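Putative nucleoside-diphosphate-sugar epimerase (Staphylococcus aureus subsp. aureus, PDB 3E48) is of unknown function but probably binds a dinucleotide cofactor through its NAD(P)H-binding Rossmann domain and may act on nucleoside-diphosphate sugars. Local coordinates at residues 101-106 with 118-123; 107-112 with 137-142. All blocks are in the same frame, centred on the assembly; numbering follows the deposited sequence.

Interaction 1 (101-106 with 118-123); sequences IIFIGY and SPYFGY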
loop_
_atom_site.group_PDB
_atom_site.type_symbol
_atom_site.label_atom_id
_atom_site.label_comp_id
_atom_site.label_asym_id
_atom_site.label_seq_id
_atom_site.Cartn_x
_atom_site.Cartn_y
_atom_site.Cartn_z
ATOM N N ILE B 101 -7.487 -11.589 12.788
ATOM C CA ILE B 101 -8.111 -11.232 11.525
ATOM C C ILE B 101 -7.411 -11.956 10.380
ATOM O O ILE B 101 -6.189 -11.920 10.275
ATOM C CB ILE B 101 -8.016 -9.708 11.241
ATOM C CG1 ILE B 101 -8.882 -8.926 12.236
ATOM C CG2 ILE B 101 -8.452 -9.422 9.803
ATOM C CD1 ILE B 101 -8.666 -7.416 12.187
ATOM N N ILE B 102 -8.188 -12.640 9.549
ATOM C CA ILE B 102 -7.640 -13.310 8.380
ATOM C C ILE B 102 -8.133 -12.421 7.244
ATOM O O ILE B 102 -9.334 -12.338 6.993
ATOM C CB ILE B 102 -8.191 -14.747 8.225
ATOM C CG1 ILE B 102 -7.766 -15.590 9.434
ATOM C CG2 ILE B 102 -7.671 -15.368 6.925
ATOM C CD1 ILE B 102 -8.323 -17.014 9.453
ATOM N N PHE B 103 -7.207 -11.732 6.582
ATOM C CA PHE B 103 -7.561 -10.807 5.507
ATOM C C PHE B 103 -7.290 -11.409 4.136
ATOM O O PHE B 103 -6.181 -11.853 3.859
ATOM C CB PHE B 103 -6.767 -9.506 5.665
ATOM C CG PHE B 103 -7.215 -8.398 4.754
ATOM C CD1 PHE B 103 -8.078 -7.410 5.212
ATOM C CD2 PHE B 103 -6.772 -8.342 3.440
ATOM C CE1 PHE B 103 -8.496 -6.371 4.370
ATOM C CE2 PHE B 103 -7.184 -7.305 2.585
ATOM C CZ PHE B 103 -8.047 -6.322 3.055
ATOM N N ILE B 104 -8.311 -11.428 3.284
ATOM C CA ILE B 104 -8.176 -11.983 1.939
ATOM C C ILE B 104 -7.866 -10.875 0.930
ATOM O O ILE B 104 -8.773 -10.198 0.450
ATOM C CB ILE B 104 -9.471 -12.690 1.496
ATOM C CG1 ILE B 104 -9.887 -13.728 2.546
ATOM C CG2 ILE B 104 -9.259 -13.342 0.130
ATOM C CD1 ILE B 104 -8.865 -14.810 2.796
ATOM N N GLY B 105 -6.587 -10.708 0.603
ATOM C CA GLY B 105 -6.190 -9.674 -0.333
ATOM C C GLY B 105 -5.813 -10.184 -1.709
ATOM O O GLY B 105 -5.589 -11.378 -1.898
ATOM N N TYR B 106 -5.737 -9.269 -2.670
ATOM C CA TYR B 106 -5.390 -9.600 -4.053
ATOM C C TYR B 106 -3.883 -9.437 -4.264
ATOM O O TYR B 106 -3.274 -8.538 -3.690
ATOM C CB TYR B 106 -6.170 -8.681 -4.993
ATOM C CG TYR B 106 -6.117 -9.066 -6.451
ATOM C CD1 TYR B 106 -6.332 -10.387 -6.853
ATOM C CD2 TYR B 106 -5.899 -8.104 -7.436
ATOM C CE1 TYR B 106 -6.332 -10.741 -8.198
ATOM C CE2 TYR B 106 -5.901 -8.446 -8.785
ATOM C CZ TYR B 106 -6.119 -9.768 -9.158
ATOM O OH TYR B 106 -6.124 -10.111 -10.488
ATOM N N SER B 118 -4.409 -1.320 -6.314
ATOM C CA SER B 118 -3.201 -1.619 -5.547
ATOM C C SER B 118 -3.059 -0.730 -4.298
ATOM O O SER B 118 -2.630 -1.206 -3.250
ATOM C CB SER B 118 -1.938 -1.521 -6.426
ATOM O OG SER B 118 -1.641 -0.194 -6.783
ATOM N N PRO B 119 -3.435 0.563 -4.385
ATOM C CA PRO B 119 -3.305 1.413 -3.195
ATOM C C PRO B 119 -4.094 0.850 -2.010
ATOM O O PRO B 119 -3.623 0.867 -0.870
ATOM C CB PRO B 119 -3.856 2.759 -3.665
ATOM C CG PRO B 119 -3.543 2.763 -5.129
ATOM C CD PRO B 119 -3.920 1.351 -5.534
ATOM N N TYR B 120 -5.298 0.352 -2.286
ATOM C CA TYR B 120 -6.135 -0.215 -1.232
ATOM C C TYR B 120 -5.465 -1.402 -0.559
ATOM O O TYR B 120 -5.421 -1.477 0.668
ATOM C CB TYR B 120 -7.488 -0.668 -1.789
ATOM C CG TYR B 120 -8.291 -1.509 -0.812
ATOM C CD1 TYR B 120 -9.003 -0.915 0.233
ATOM C CD2 TYR B 120 -8.312 -2.904 -0.913
ATOM C CE1 TYR B 120 -9.721 -1.685 1.150
ATOM C CE2 TYR B 120 -9.025 -3.683 0.003
ATOM C CZ TYR B 120 -9.726 -3.066 1.028
ATOM O OH TYR B 120 -10.447 -3.824 1.933
ATOM N N PHE B 121 -4.939 -2.326 -1.352
ATOM C CA PHE B 121 -4.309 -3.509 -0.780
ATOM C C PHE B 121 -3.008 -3.194 -0.064
ATOM O O PHE B 121 -2.695 -3.804 0.958
ATOM C CB PHE B 121 -4.123 -4.570 -1.862
ATOM C CG PHE B 121 -5.420 -5.170 -2.319
ATOM C CD1 PHE B 121 -6.162 -5.973 -1.454
ATOM C CD2 PHE B 121 -5.931 -4.885 -3.578
ATOM C CE1 PHE B 121 -7.404 -6.484 -1.835
ATOM C CE2 PHE B 121 -7.174 -5.389 -3.975
ATOM C CZ PHE B 121 -7.912 -6.190 -3.099
ATOM N N GLY B 122 -2.247 -2.238 -0.586
ATOM C CA GLY B 122 -1.020 -1.867 0.089
ATOM C C GLY B 122 -1.377 -1.241 1.427
ATOM O O GLY B 122 -0.747 -1.517 2.445
ATOM N N TYR B 123 -2.400 -0.392 1.422
ATOM C CA TYR B 123 -2.851 0.282 2.629
ATOM C C TYR B 123 -3.384 -0.696 3.671
ATOM O O TYR B 123 -3.068 -0.580 4.855
ATOM C CB TYR B 123 -3.930 1.299 2.258
ATOM C CG TYR B 123 -4.402 2.191 3.383
ATOM C CD1 TYR B 123 -5.367 1.754 4.296
ATOM C CD2 TYR B 123 -3.929 3.500 3.494
ATOM C CE1 TYR B 123 -5.858 2.608 5.289
ATOM C CE2 TYR B 123 -4.410 4.356 4.479
ATOM C CZ TYR B 123 -5.374 3.908 5.368
ATOM O OH TYR B 123 -5.863 4.780 6.313
#

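Interaction 2 (107-112 with 137-142); sequences YADQHN and YVRMAM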
loop_
_atom_site.group_PDB
_atom_site.type_symbol
_atom_site.label_atom_id
_atom_site.label_comp_id
_atom_site.label_asym_id
_atom_site.label_seq_id
_atom_site.Cartn_x
_atom_site.Cartn_y
_atom_site.Cartn_z
ATOM N N TYR B 107 -3.290 -10.286 -5.104
ATOM C CA TYR B 107 -1.845 -10.238 -5.335
ATOM C C TYR B 107 -1.284 -9.068 -6.151
ATOM O O TYR B 107 -0.068 -8.923 -6.252
ATOM C CB TYR B 107 -1.347 -11.564 -5.938
ATOM C CG TYR B 107 -1.673 -11.850 -7.398
ATOM C CD1 TYR B 107 -0.900 -12.760 -8.120
ATOM C CD2 TYR B 107 -2.762 -11.264 -8.042
ATOM C CE1 TYR B 107 -1.198 -13.084 -9.446
ATOM C CE2 TYR B 107 -3.072 -11.587 -9.375
ATOM C CZ TYR B 107 -2.282 -12.496 -10.067
ATOM O OH TYR B 107 -2.581 -12.809 -11.378
ATOM N N ALA B 108 -2.149 -8.236 -6.722
ATOM C CA ALA B 108 -1.690 -7.084 -7.508
ATOM C C ALA B 108 -1.531 -5.932 -6.526
ATOM O O ALA B 108 -2.299 -4.967 -6.547
ATOM C CB ALA B 108 -2.719 -6.738 -8.581
ATOM N N ASP B 109 -0.515 -6.041 -5.674
ATOM C CA ASP B 109 -0.304 -5.055 -4.625
ATOM C C ASP B 109 1.117 -4.530 -4.409
ATOM O O ASP B 109 1.403 -3.962 -3.355
ATOM C CB ASP B 109 -0.818 -5.637 -3.303
ATOM C CG ASP B 109 -0.031 -6.859 -2.852
ATOM O OD1 ASP B 109 0.909 -7.285 -3.563
ATOM O OD2 ASP B 109 -0.356 -7.410 -1.774
ATOM N N GLN B 110 2.008 -4.708 -5.382
ATOM C CA GLN B 110 3.378 -4.221 -5.217
ATOM C C GLN B 110 3.416 -2.697 -5.243
ATOM O O GLN B 110 2.488 -2.054 -5.732
ATOM C CB GLN B 110 4.293 -4.785 -6.307
ATOM C CG GLN B 110 4.334 -6.313 -6.338
ATOM C CD GLN B 110 3.460 -6.894 -7.435
ATOM O OE1 GLN B 110 2.343 -6.423 -7.670
ATOM N NE2 GLN B 110 3.958 -7.933 -8.108
ATOM N N HIS B 111 4.494 -2.120 -4.722
ATOM C CA HIS B 111 4.620 -0.665 -4.674
ATOM C C HIS B 111 4.513 -0.006 -6.044
ATOM O O HIS B 111 4.126 1.162 -6.147
ATOM C CB HIS B 111 5.952 -0.263 -4.029
ATOM C CG HIS B 111 7.152 -0.611 -4.852
ATOM N ND1 HIS B 111 7.751 -1.850 -4.814
ATOM C CD2 HIS B 111 7.857 0.120 -5.749
ATOM C CE1 HIS B 111 8.775 -1.869 -5.649
ATOM N NE2 HIS B 111 8.861 -0.686 -6.229
ATOM N N ASN B 112 4.862 -0.751 -7.090
ATOM C CA ASN B 112 4.808 -0.224 -8.453
ATOM C C ASN B 112 3.770 -0.924 -9.330
ATOM O O ASN B 112 3.893 -0.948 -10.555
ATOM C CB ASN B 112 6.194 -0.316 -9.108
ATOM C CG ASN B 112 6.673 -1.748 -9.282
ATOM O OD1 ASN B 112 6.237 -2.656 -8.575
ATOM N ND2 ASN B 112 7.593 -1.952 -10.220
ATOM N N TYR B 137 -2.356 -12.580 6.594
ATOM C CA TYR B 137 -2.642 -11.927 5.324
ATOM C C TYR B 137 -2.528 -12.945 4.192
ATOM O O TYR B 137 -1.452 -13.479 3.915
ATOM C CB TYR B 137 -1.679 -10.752 5.125
ATOM C CG TYR B 137 -2.176 -9.732 4.131
ATOM C CD1 TYR B 137 -1.920 -9.875 2.769
ATOM C CD2 TYR B 137 -2.960 -8.655 4.545
ATOM C CE1 TYR B 137 -2.440 -8.970 1.838
ATOM C CE2 TYR B 137 -3.486 -7.746 3.623
ATOM C CZ TYR B 137 -3.222 -7.914 2.274
ATOM O OH TYR B 137 -3.742 -7.037 1.353
ATOM N N VAL B 138 -3.662 -13.220 3.556
ATOM C CA VAL B 138 -3.725 -14.194 2.476
ATOM C C VAL B 138 -3.883 -13.500 1.136
ATOM O O VAL B 138 -4.896 -12.863 0.885
ATOM C CB VAL B 138 -4.923 -15.148 2.682
ATOM C CG1 VAL B 138 -4.949 -16.206 1.584
ATOM C CG2 VAL B 138 -4.838 -15.790 4.058
ATOM N N ARG B 139 -2.885 -13.611 0.269
ATOM C CA ARG B 139 -2.978 -12.976 -1.038
ATOM C C ARG B 139 -3.411 -14.018 -2.063
ATOM O O ARG B 139 -2.924 -15.147 -2.048
ATOM C CB ARG B 139 -1.626 -12.352 -1.409
ATOM C CG ARG B 139 -1.267 -11.177 -0.499
ATOM C CD ARG B 139 0.205 -10.766 -0.580
ATOM N NE ARG B 139 0.560 -10.185 -1.869
ATOM C CZ ARG B 139 1.307 -10.794 -2.783
ATOM N NH1 ARG B 139 1.781 -12.012 -2.550
ATOM N NH2 ARG B 139 1.580 -10.185 -3.930
HETATM N N MSE B 140 -4.345 -13.654 -2.933
HETATM C CA MSE B 140 -4.815 -14.595 -3.940
HETATM C C MSE B 140 -4.467 -14.158 -5.358
HETATM O O MSE B 140 -4.351 -12.959 -5.642
HETATM C CB MSE B 140 -6.333 -14.785 -3.814
HETATM C CG MSE B 140 -7.149 -13.553 -4.154
HETATM SE SE MSE B 140 -9.039 -13.747 -3.722
HETATM C CE MSE B 140 -9.338 -11.969 -3.041
ATOM N N ALA B 141 -4.290 -15.140 -6.241
ATOM C CA ALA B 141 -3.988 -14.877 -7.646
ATOM C C ALA B 141 -5.307 -14.556 -8.355
ATOM O O ALA B 141 -6.341 -14.434 -7.698
ATOM C CB ALA B 141 -3.310 -16.095 -8.277
HETATM N N MSE B 142 -5.277 -14.424 -9.680
HETATM C CA MSE B 142 -6.472 -14.077 -10.456
HETATM C C MSE B 142 -7.483 -15.216 -10.648
HETATM O O MSE B 142 -7.116 -16.322 -11.029
HETATM C CB MSE B 142 -6.054 -13.528 -11.829
HETATM C CG MSE B 142 -7.186 -12.875 -12.617
HETATM SE SE MSE B 142 -6.625 -12.204 -14.354
HETATM C CE MSE B 142 -5.447 -10.775 -13.777
HETATM O O HOH W 1 -2.984 -7.653 -1.204
#

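Interaction 1 (101-106 with 118-123)
Strand 101-106 and helix 118-123 run roughly antiparallel, their N-to-C directions 144° apart and their axes 8.7 Å from each other at closest approach, with G105 facing F121. The F121 ring carries most of the contact between them. Its CG lies anti to the carbonyl carbon (chi1 -70°), and the ring reaches the end of the strand, where Y106 CB makes a CH-pi contact over one face, 3.8 Å from the centroid. The backbone N of Y106 meets that same face nearer its rim, 3.4 Å from F121 CE1. G105 has no side chain, and its backbone meets the ring directly, CA lying 3.7 Å from F121 CE1. The other face of F121 is covered by its neighbour Y120, whose CD2 sits above the ring centre. Two residues earlier on the strand, F103 is a large apolar residue directed at the helix; its CZ lies 3.6 Å from Y120 OH, which arrives at the ring edge. A124 and L128, further along helix 118-131, also touch F103, while L89 of helix 84-96 and Y137 of the adjacent strand 134-143 close round it.

Interaction 2 (107-112 with 137-142)
A chi1 of 64° places CG of D109 between the backbone N and the carbonyl carbon, and a bend at chi3 (68°) turns the guanidinium of R139 to meet the carboxylate. Their planes are 16° apart and they pair side-on: R139 NE donates to D109 OD2 at 2.9 Å, and R139 NH2 to D109 OD1 at 3.0 Å, each oxygen met on its syn side, somewhat out of the carboxylate plane. The two bonds restrain the carboxylate's rotation; the opposite charges suit a contact in which D109 is buried. A water donates to D109 OD2 at 2.7 Å and accepts from Y137 OH at 2.7 Å, while Q257 takes a further bond from R139 NH2. Beside the salt bridge, Y107 N donates to M140 O at 2.9 Å, and A141 CA makes a CH-pi contact over the face of the Y107 ring, 3.5 Å from the centroid. The small alanine allows this close approach, and Y107 OH, 3.6 Å from M142 CB, makes a weak hydrogen bond to N170 O. Residues 107-112 form the loop leaving the C-terminal end of parallel strand 100-106, with A108 centring an inverse gamma turn; in Rossmann folds such strand ends border the cofactor and substrate cleft.

In the fold
The centres of interactions 1 and 2 lie 8 Å apart, and both belong to one beta-alpha-beta unit: strand 100-106, helix 118-131 and strand 134-143, the two strands being parallel neighbours in the central sheet. Along the chain the segments alternate, 101-106, 107-112, 118-123 and 137-142, so the two contacts cross along the chain. They also touch directly: G105 N lies 2.8 Å from V138 O and G105 O 2.8 Å from M140 N, both probable hydrogen bonds. Interaction 1 packs the crossover helix on the sheet, whereas interaction 2 ties the loop after strand 100-106 to the next strand. Both reach the second subunit, linking this part of the NAD(P)H-binding fold to the dimer.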